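Local atomic coordinates of anthranilate synthase component I (Streptococcus pneumoniae serotype 4, PDB entry 5KCK), a protein that belongs to the chorismate-binding enzyme family and has a mixed alpha/beta fold built around large antiparallel sheets. Residues P181-H187 with R217-T223; V213-R217 with L382-R387; F229-L233 with I252-S256. One frame throughout, in Å; residues are numbered along the deposited sequence.

Contact 1 (P181-H187 with R217-T223); sequences PLDFKPH and RFSAEVT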
loop_
_atom_site.group_PDB
_atom_site.type_symbol
_atom_site.label_atom_id
_atom_site.label_comp_id
_atom_site.label_asym_id
_atom_site.label_seq_id
_atom_site.Cartn_x
_atom_site.Cartn_y
_atom_site.Cartn_z
ATOM N N PRO A 181 10.477 18.086 -19.539
ATOM C CA PRO A 181 11.804 17.846 -18.964
ATOM C C PRO A 181 12.703 19.074 -19.035
ATOM O O PRO A 181 12.672 19.854 -19.989
ATOM C CB PRO A 181 12.358 16.698 -19.820
ATOM C CG PRO A 181 11.581 16.746 -21.124
ATOM C CD PRO A 181 10.422 17.718 -20.967
ATOM N N LEU A 182 13.519 19.228 -18.000
ATOM C CA LEU A 182 14.355 20.407 -17.834
ATOM C C LEU A 182 15.741 20.197 -18.433
ATOM O O LEU A 182 16.289 19.089 -18.428
ATOM C CB LEU A 182 14.483 20.752 -16.353
ATOM C CG LEU A 182 13.173 21.058 -15.635
ATOM C CD1 LEU A 182 13.284 20.700 -14.160
ATOM C CD2 LEU A 182 12.833 22.518 -15.805
ATOM N N ASP A 183 16.311 21.281 -18.949
ATOM C CA ASP A 183 17.678 21.280 -19.462
ATOM C C ASP A 183 18.582 21.870 -18.384
ATOM O O ASP A 183 18.741 23.090 -18.289
ATOM C CB ASP A 183 17.776 22.055 -20.769
ATOM C CG ASP A 183 19.173 21.997 -21.373
ATOM O OD1 ASP A 183 19.977 21.148 -20.926
ATOM O OD2 ASP A 183 19.465 22.787 -22.301
ATOM N N PHE A 184 19.186 20.996 -17.581
ATOM C CA PHE A 184 20.008 21.427 -16.459
ATOM C C PHE A 184 21.404 21.820 -16.925
ATOM O O PHE A 184 22.034 21.102 -17.706
ATOM C CB PHE A 184 20.091 20.320 -15.412
ATOM C CG PHE A 184 18.888 20.242 -14.522
ATOM C CD1 PHE A 184 18.792 21.047 -13.399
ATOM C CD2 PHE A 184 17.852 19.375 -14.809
ATOM C CE1 PHE A 184 17.680 20.981 -12.567
ATOM C CE2 PHE A 184 16.735 19.307 -13.986
ATOM C CZ PHE A 184 16.653 20.110 -12.863
ATOM N N LYS A 185 21.887 22.964 -16.439
ATOM C CA LYS A 185 23.222 23.425 -16.772
ATOM C C LYS A 185 24.099 23.438 -15.526
ATOM O O LYS A 185 23.624 23.788 -14.441
ATOM C CB LYS A 185 23.186 24.833 -17.381
ATOM C CG LYS A 185 22.163 25.021 -18.509
ATOM C CD LYS A 185 22.612 24.372 -19.805
ATOM C CE LYS A 185 21.705 24.767 -20.965
ATOM N NZ LYS A 185 22.252 24.323 -22.283
ATOM N N PRO A 186 25.372 23.068 -15.643
ATOM C CA PRO A 186 26.236 23.036 -14.457
ATOM C C PRO A 186 26.569 24.440 -13.979
ATOM O O PRO A 186 26.587 25.398 -14.752
ATOM C CB PRO A 186 27.489 22.309 -14.953
ATOM C CG PRO A 186 27.543 22.631 -16.423
ATOM C CD PRO A 186 26.095 22.704 -16.876
ATOM N N HIS A 187 26.826 24.562 -12.678
ATOM C CA HIS A 187 27.216 25.855 -12.142
ATOM C C HIS A 187 28.724 26.049 -12.096
ATOM O O HIS A 187 29.180 27.184 -11.922
ATOM C CB HIS A 187 26.620 26.057 -10.747
ATOM C CG HIS A 187 25.179 26.451 -10.773
ATOM N ND1 HIS A 187 24.598 27.225 -9.792
ATOM C CD2 HIS A 187 24.199 26.185 -11.671
ATOM C CE1 HIS A 187 23.323 27.417 -10.081
ATOM N NE2 HIS A 187 23.055 26.796 -11.217
ATOM N N ARG A 217 26.278 21.900 -8.104
ATOM C CA ARG A 217 24.917 22.365 -8.296
ATOM C C ARG A 217 24.607 22.417 -9.789
ATOM O O ARG A 217 25.505 22.603 -10.618
ATOM C CB ARG A 217 24.728 23.733 -7.644
ATOM C CG ARG A 217 23.379 24.383 -7.865
ATOM C CD ARG A 217 23.285 25.633 -7.023
ATOM N NE ARG A 217 23.323 25.303 -5.607
ATOM C CZ ARG A 217 23.542 26.182 -4.635
ATOM N NH1 ARG A 217 23.758 27.459 -4.931
ATOM N NH2 ARG A 217 23.543 25.785 -3.367
ATOM N N PHE A 218 23.334 22.204 -10.122
ATOM C CA PHE A 218 22.837 22.301 -11.488
ATOM C C PHE A 218 21.510 23.039 -11.448
ATOM O O PHE A 218 20.791 22.979 -10.448
ATOM C CB PHE A 218 22.645 20.919 -12.138
ATOM C CG PHE A 218 23.878 20.061 -12.122
ATOM C CD1 PHE A 218 24.212 19.325 -10.990
ATOM C CD2 PHE A 218 24.705 19.993 -13.234
ATOM C CE1 PHE A 218 25.355 18.537 -10.966
ATOM C CE2 PHE A 218 25.850 19.212 -13.220
ATOM C CZ PHE A 218 26.174 18.481 -12.084
ATOM N N SER A 219 21.183 23.745 -12.528
ATOM C CA SER A 219 19.894 24.421 -12.539
ATOM C C SER A 219 19.370 24.565 -13.960
ATOM O O SER A 219 20.120 24.518 -14.934
ATOM C CB SER A 219 19.965 25.786 -11.836
ATOM O OG SER A 219 20.728 26.726 -12.566
ATOM N N ALA A 220 18.049 24.724 -14.058
ATOM C CA ALA A 220 17.359 24.880 -15.329
ATOM C C ALA A 220 16.221 25.880 -15.183
ATOM O O ALA A 220 15.643 26.033 -14.103
ATOM C CB ALA A 220 16.789 23.549 -15.833
ATOM N N GLU A 221 15.904 26.550 -16.289
ATOM C CA GLU A 221 14.686 27.347 -16.367
ATOM C C GLU A 221 13.470 26.451 -16.163
ATOM O O GLU A 221 13.324 25.431 -16.842
ATOM C CB GLU A 221 14.605 28.034 -17.728
ATOM C CG GLU A 221 15.746 28.975 -18.035
ATOM C CD GLU A 221 15.702 29.463 -19.468
ATOM O OE1 GLU A 221 15.914 28.637 -20.380
ATOM O OE2 GLU A 221 15.437 30.665 -19.687
ATOM N N VAL A 222 12.595 26.824 -15.226
ATOM C CA VAL A 222 11.465 25.956 -14.901
ATOM C C VAL A 222 10.543 25.856 -16.105
ATOM O O VAL A 222 10.215 26.861 -16.747
ATOM C CB VAL A 222 10.702 26.449 -13.660
ATOM C CG1 VAL A 222 11.600 26.437 -12.443
ATOM C CG2 VAL A 222 10.110 27.844 -13.879
ATOM N N THR A 223 10.157 24.634 -16.439
ATOM C CA THR A 223 9.121 24.378 -17.421
ATOM C C THR A 223 8.217 23.296 -16.857
ATOM O O THR A 223 8.655 22.450 -16.071
ATOM C CB THR A 223 9.706 23.958 -18.778
ATOM O OG1 THR A 223 8.648 23.583 -19.668
ATOM C CG2 THR A 223 10.665 22.788 -18.612
HETATM O O HOH W 1 17.738 25.550 -18.689
HETATM O O HOH W 2 28.125 22.401 -11.577
#
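His187 NE2 meets Ser219 OG at 2.7 Å, in the plane of the imidazole and almost straight at 175°. Either atom could be the donor. The same ring has Arg217 CG over one face, a CH-pi contact 3.8 Å from CG to the ring centroid. The Arg217 chain is extended as far as CD and then bends (chi3 -65°). This turns its guanidinium nearly perpendicular to the imidazole and on to Lys386. Next along the chain, Phe184 lays one ring face over Ala220 CB, which stands 4.1 Å from the ring centroid. Phe184 CD1 is 3.6 Å from Ser219 C. Leu182 reaches past Ala220, and its CD2 lies 3.6 Å from Thr223 CG2. Pro186 CB packs on Phe218 CE2 at 3.9 Å.

The backbones position these groups. Lys185 and Ser219 form an antiparallel hydrogen-bonded pair, with Lys185 N to Ser219 O at 2.8 Å and a return bond from Ser219 N to Lys185 O. His187 N donates to Arg217 O. A water joins Asp183 O to Glu221 N where the direct pairing has stopped. Strand 185-186 thus adds a short edge to strand 211-221, whose other neighbours include strand 418-427. Arg418 also bonds Ser219 OG, and Glu385 bonds His187 ND1. With both nitrogens bonded and a face packed on Arg217, the imidazole is probably fixed in its rotation.

Contact 2 (V213-R217 with L382-R387); sequences VLSQR and LETEKR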
loop_
_atom_site.group_PDB
_atom_site.type_symbol
_atom_site.label_atom_id
_atom_site.label_comp_id
_atom_site.label_asym_id
_atom_site.label_seq_id
_atom_site.Cartn_x
_atom_site.Cartn_y
_atom_site.Cartn_z
ATOM N N VAL A 213 33.102 15.850 1.683
ATOM C CA VAL A 213 32.039 15.739 0.693
ATOM C C VAL A 213 31.990 17.045 -0.090
ATOM O O VAL A 213 31.630 18.093 0.451
ATOM C CB VAL A 213 30.688 15.413 1.339
ATOM C CG1 VAL A 213 29.627 15.259 0.269
ATOM C CG2 VAL A 213 30.785 14.133 2.173
ATOM N N LEU A 214 32.371 16.984 -1.365
ATOM C CA LEU A 214 32.274 18.112 -2.282
ATOM C C LEU A 214 31.082 17.913 -3.212
ATOM O O LEU A 214 30.824 16.799 -3.678
ATOM C CB LEU A 214 33.563 18.266 -3.098
ATOM C CG LEU A 214 34.835 18.540 -2.295
ATOM C CD1 LEU A 214 36.076 18.503 -3.189
ATOM C CD2 LEU A 214 34.735 19.870 -1.563
ATOM N N SER A 215 30.367 18.999 -3.500
ATOM C CA SER A 215 29.123 18.924 -4.248
ATOM C C SER A 215 29.148 19.834 -5.471
ATOM O O SER A 215 29.920 20.792 -5.551
ATOM C CB SER A 215 27.923 19.285 -3.361
ATOM O OG SER A 215 27.933 20.654 -3.001
ATOM N N GLN A 216 28.290 19.500 -6.435
ATOM C CA GLN A 216 28.026 20.317 -7.612
ATOM C C GLN A 216 26.559 20.692 -7.640
ATOM O O GLN A 216 25.695 19.880 -7.294
ATOM C CB GLN A 216 28.310 19.589 -8.915
ATOM C CG GLN A 216 29.722 19.505 -9.366
ATOM C CD GLN A 216 29.782 19.007 -10.796
ATOM O OE1 GLN A 216 30.145 17.860 -11.056
ATOM N NE2 GLN A 216 29.392 19.864 -11.730
ATOM N N ARG A 217 26.278 21.900 -8.104
ATOM C CA ARG A 217 24.917 22.365 -8.296
ATOM C C ARG A 217 24.607 22.417 -9.789
ATOM O O ARG A 217 25.505 22.603 -10.618
ATOM C CB ARG A 217 24.728 23.733 -7.644
ATOM C CG ARG A 217 23.379 24.383 -7.865
ATOM C CD ARG A 217 23.285 25.633 -7.023
ATOM N NE ARG A 217 23.323 25.303 -5.607
ATOM C CZ ARG A 217 23.542 26.182 -4.635
ATOM N NH1 ARG A 217 23.758 27.459 -4.931
ATOM N NH2 ARG A 217 23.543 25.785 -3.367
ATOM N N LEU A 382 36.629 25.524 -0.952
ATOM C CA LEU A 382 36.562 24.947 -2.288
ATOM C C LEU A 382 35.258 25.250 -3.011
ATOM O O LEU A 382 35.277 25.683 -4.162
ATOM C CB LEU A 382 36.765 23.432 -2.195
ATOM C CG LEU A 382 38.087 23.052 -1.547
ATOM C CD1 LEU A 382 38.149 21.553 -1.327
ATOM C CD2 LEU A 382 39.237 23.525 -2.422
ATOM N N GLU A 383 34.114 25.018 -2.382
ATOM C CA GLU A 383 32.851 25.325 -3.039
ATOM C C GLU A 383 32.676 26.833 -3.157
ATOM O O GLU A 383 33.102 27.596 -2.284
ATOM C CB GLU A 383 31.683 24.702 -2.276
ATOM C CG GLU A 383 31.661 23.179 -2.359
ATOM C CD GLU A 383 30.430 22.568 -1.718
ATOM O OE1 GLU A 383 29.597 23.336 -1.185
ATOM O OE2 GLU A 383 30.294 21.319 -1.750
ATOM N N THR A 384 32.068 27.263 -4.261
ATOM C CA THR A 384 31.943 28.678 -4.577
ATOM C C THR A 384 30.530 29.213 -4.376
ATOM O O THR A 384 30.300 30.405 -4.594
ATOM C CB THR A 384 32.397 28.936 -6.019
ATOM O OG1 THR A 384 31.567 28.197 -6.924
ATOM C CG2 THR A 384 33.831 28.485 -6.199
ATOM N N GLU A 385 29.590 28.375 -3.953
ATOM C CA GLU A 385 28.215 28.781 -3.715
ATOM C C GLU A 385 27.792 28.306 -2.338
ATOM O O GLU A 385 28.073 27.167 -1.959
ATOM C CB GLU A 385 27.252 28.191 -4.757
ATOM C CG GLU A 385 27.505 28.605 -6.194
ATOM C CD GLU A 385 26.607 27.852 -7.166
ATOM O OE1 GLU A 385 26.917 26.680 -7.482
ATOM O OE2 GLU A 385 25.583 28.424 -7.593
ATOM N N LYS A 386 27.107 29.177 -1.601
ATOM C CA LYS A 386 26.491 28.777 -0.343
ATOM C C LYS A 386 25.562 27.590 -0.578
ATOM O O LYS A 386 24.799 27.561 -1.547
ATOM C CB LYS A 386 25.714 29.954 0.245
ATOM C CG LYS A 386 24.990 29.670 1.538
ATOM C CD LYS A 386 24.359 30.950 2.055
ATOM C CE LYS A 386 23.593 30.706 3.341
ATOM N NZ LYS A 386 22.717 31.876 3.643
ATOM N N ARG A 387 25.646 26.596 0.308
ATOM C CA ARG A 387 24.861 25.378 0.120
ATOM C C ARG A 387 23.372 25.636 0.296
ATOM O O ARG A 387 22.559 25.150 -0.500
ATOM C CB ARG A 387 25.341 24.286 1.080
ATOM C CG ARG A 387 26.615 23.631 0.587
ATOM C CD ARG A 387 27.121 22.553 1.509
ATOM N NE ARG A 387 28.134 21.762 0.819
ATOM C CZ ARG A 387 28.543 20.571 1.228
ATOM N NH1 ARG A 387 28.024 20.041 2.330
ATOM N NH2 ARG A 387 29.464 19.910 0.537
HETATM O O HOH W 3 23.892 29.525 -3.111
#
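Glu383 OE2 is gripped by three donors. Ser215 supplies two of them. Its backbone N lies 2.9 Å from Glu383 OE2, approaching on the anti side but tilted from the carboxylate plane. Its OG donates to Glu383 OE2 at 2.8 Å from above that plane. The Ser215 hydroxyl sits between the backbone N and the carbonyl carbon (chi1 68°), which turns OG to the same oxygen as the N-H. The third donor is Arg387 NH2, 2.8 Å from Glu383 OE2.

Arg387 holds Glu383 side-on. Its NE donates to OE1, while its NH2 donates to OE2. Glu383 OE2 lies almost exactly in the guanidinium plane. Arg387 NH2 also reaches Val213 O, but this bond is weak and bent (127°). Arg387 NH1 donates to Val367 O. Three donors on one oxygen and a paired arginine probably favour the ionised form of the buried carboxylate.

Arg217 makes the second polar cluster. Its NH2 donates to Lys386 O at 2.8 Å. A water links its NH1 to the same carbonyl. The salt bridge from Arg217 NH1 to Glu385 OE2 is long and weak, at 3.4 Å, and the guanidinium and carboxylate planes are 60° apart. Thr115 is a stronger partner of that oxygen, and Gln422 joins the two clusters by bonding both Ser215 OG and Arg217 NH2.

Leu214 CD2 packs on Leu382 CD1 at 3.8 Å, and Ala200 of helix 190-205 touches both leucines. The loop after helix 372-382 is thus fastened to strand 211-221, which pairs with strands 418-427 and 369-370.

Contact 3 (F229-L233 with I252-S256); sequences FYRNL and IIGAS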
loop_
_atom_site.group_PDB
_atom_site.type_symbol
_atom_site.label_atom_id
_atom_site.label_comp_id
_atom_site.label_asym_id
_atom_site.label_seq_id
_atom_site.Cartn_x
_atom_site.Cartn_y
_atom_site.Cartn_z
ATOM N N PHE A 229 5.430 17.270 -10.993
ATOM C CA PHE A 229 6.708 16.621 -10.719
ATOM C C PHE A 229 6.665 15.885 -9.383
ATOM O O PHE A 229 7.106 14.732 -9.288
ATOM C CB PHE A 229 7.835 17.654 -10.744
ATOM C CG PHE A 229 9.179 17.093 -10.371
ATOM C CD1 PHE A 229 9.961 16.448 -11.314
ATOM C CD2 PHE A 229 9.660 17.216 -9.082
ATOM C CE1 PHE A 229 11.196 15.932 -10.973
ATOM C CE2 PHE A 229 10.901 16.703 -8.734
ATOM C CZ PHE A 229 11.666 16.061 -9.680
ATOM N N TYR A 230 6.106 16.523 -8.346
ATOM C CA TYR A 230 5.958 15.840 -7.061
ATOM C C TYR A 230 5.088 14.597 -7.194
ATOM O O TYR A 230 5.436 13.536 -6.664
ATOM C CB TYR A 230 5.383 16.784 -6.001
ATOM C CG TYR A 230 5.270 16.119 -4.636
ATOM C CD1 TYR A 230 6.408 15.799 -3.906
ATOM C CD2 TYR A 230 4.033 15.793 -4.089
ATOM C CE1 TYR A 230 6.325 15.176 -2.666
ATOM C CE2 TYR A 230 3.936 15.165 -2.848
ATOM C CZ TYR A 230 5.090 14.862 -2.140
ATOM O OH TYR A 230 5.020 14.246 -0.909
ATOM N N ARG A 231 3.960 14.701 -7.913
ATOM C CA ARG A 231 3.089 13.541 -8.089
ATOM C C ARG A 231 3.837 12.389 -8.744
ATOM O O ARG A 231 3.637 11.221 -8.386
ATOM C CB ARG A 231 1.856 13.913 -8.921
ATOM C CG ARG A 231 0.926 14.927 -8.256
ATOM C CD ARG A 231 -0.161 15.378 -9.243
ATOM N NE ARG A 231 -0.957 14.241 -9.696
ATOM C CZ ARG A 231 -1.805 14.274 -10.719
ATOM N NH1 ARG A 231 -1.974 15.388 -11.423
ATOM N NH2 ARG A 231 -2.474 13.179 -11.043
ATOM N N ASN A 232 4.709 12.695 -9.701
ATOM C CA ASN A 232 5.468 11.627 -10.335
ATOM C C ASN A 232 6.587 11.140 -9.426
ATOM O O ASN A 232 6.899 9.944 -9.404
ATOM C CB ASN A 232 6.035 12.093 -11.673
ATOM C CG ASN A 232 6.611 10.942 -12.480
ATOM O OD1 ASN A 232 5.898 9.991 -12.824
ATOM N ND2 ASN A 232 7.905 11.012 -12.774
ATOM N N LEU A 233 7.181 12.059 -8.662
ATOM C CA LEU A 233 8.288 11.709 -7.780
ATOM C C LEU A 233 7.863 10.689 -6.733
ATOM O O LEU A 233 8.587 9.722 -6.465
ATOM C CB LEU A 233 8.832 12.972 -7.108
ATOM C CG LEU A 233 10.084 12.780 -6.245
ATOM C CD1 LEU A 233 11.268 12.348 -7.110
ATOM C CD2 LEU A 233 10.408 14.045 -5.465
ATOM N N ILE A 252 10.148 23.802 -2.226
ATOM C CA ILE A 252 11.124 22.757 -1.952
ATOM C C ILE A 252 10.437 21.421 -2.196
ATOM O O ILE A 252 9.366 21.151 -1.634
ATOM C CB ILE A 252 11.677 22.870 -0.524
ATOM C CG1 ILE A 252 12.482 24.167 -0.381
ATOM C CG2 ILE A 252 12.549 21.669 -0.171
ATOM C CD1 ILE A 252 12.997 24.387 1.005
ATOM N N ILE A 253 11.025 20.605 -3.067
ATOM C CA ILE A 253 10.446 19.331 -3.476
ATOM C C ILE A 253 11.525 18.268 -3.350
ATOM O O ILE A 253 12.595 18.396 -3.957
ATOM C CB ILE A 253 9.911 19.372 -4.915
ATOM C CG1 ILE A 253 9.143 20.670 -5.170
ATOM C CG2 ILE A 253 9.036 18.151 -5.184
ATOM C CD1 ILE A 253 8.692 20.851 -6.629
ATOM N N GLY A 254 11.248 17.214 -2.592
ATOM C CA GLY A 254 12.310 16.249 -2.389
ATOM C C GLY A 254 11.823 14.878 -1.988
ATOM O O GLY A 254 10.669 14.680 -1.602
ATOM N N ALA A 255 12.761 13.931 -2.078
ATOM C CA ALA A 255 12.533 12.524 -1.779
ATOM C C ALA A 255 13.768 11.960 -1.069
ATOM O O ALA A 255 14.395 11.002 -1.508
ATOM C CB ALA A 255 12.230 11.741 -3.053
ATOM N N SER A 256 14.145 12.585 0.036
ATOM C CA SER A 256 15.328 12.147 0.772
ATOM C C SER A 256 15.103 10.765 1.371
ATOM O O SER A 256 14.111 10.554 2.075
ATOM C CB SER A 256 15.671 13.123 1.884
ATOM O OG SER A 256 16.735 12.601 2.659
#
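Ile253 points at helix 226-236 and meets three of its side chains with one methyl, CG2. That methyl lies anti to the backbone N of its own residue, while CG1 lies beside that N. Tyr230 comes closest, with its CD1 3.8 Å from Ile253 CG2. Phe229 brings its CD2 edge to the same methyl at 4.1 Å, with CG2 near the plane of the ring. Leu233 CD2 follows at 4.3 Å from Ile253 CG2. The methyl thus faces two successive aromatic residues and the leucine one helical turn after Phe229. Phe244 and Met412, on the two strands beside 250-254, touch Ile253 and Phe229 respectively.

Gly254 continues the strand. Leu233 CD2 lies against its backbone, 3.8 Å from Gly254 C. This is helix-on-sheet packing: helix segment 229-233 runs nearly parallel to strand segment 252-254, with axes 19° apart and 9.2 Å between them. Strand 250-254 lies between strands 242-246 and 411-415 in an antiparallel sheet.

Ala255 turns its methyl back to the helix as the strand ends. Its CB is 3.8 Å from Leu233 CD2, and Leu242 packs on it too. Leu242 also touches Tyr230. The Tyr230 ring leads its hydroxyl away from this apolar layer, to a hydrogen bond with Glu30 of the second subunit.

How the contacts relate
All three contacts reach the same antiparallel sheet. Contacts 1 and 2 share strand 211-221 and meet at Arg217. They also touch directly, through His187 ND1 and Glu385 OE2, 2.7 Å apart in a probable hydrogen bond. Contact 1 is partly buried and adds a strand edge by backbone pairing. Contact 2 is buried, yet largely polar, with charged groups holding a loop to the strand. Contact 3 is buried and apolar, with no hydrogen bond between its segments. It is nearest the centre of the chain, about 10 Å between centres, against about 21 and 19 Å for contacts 1 and 2. Of the three, it alone touches the second subunit.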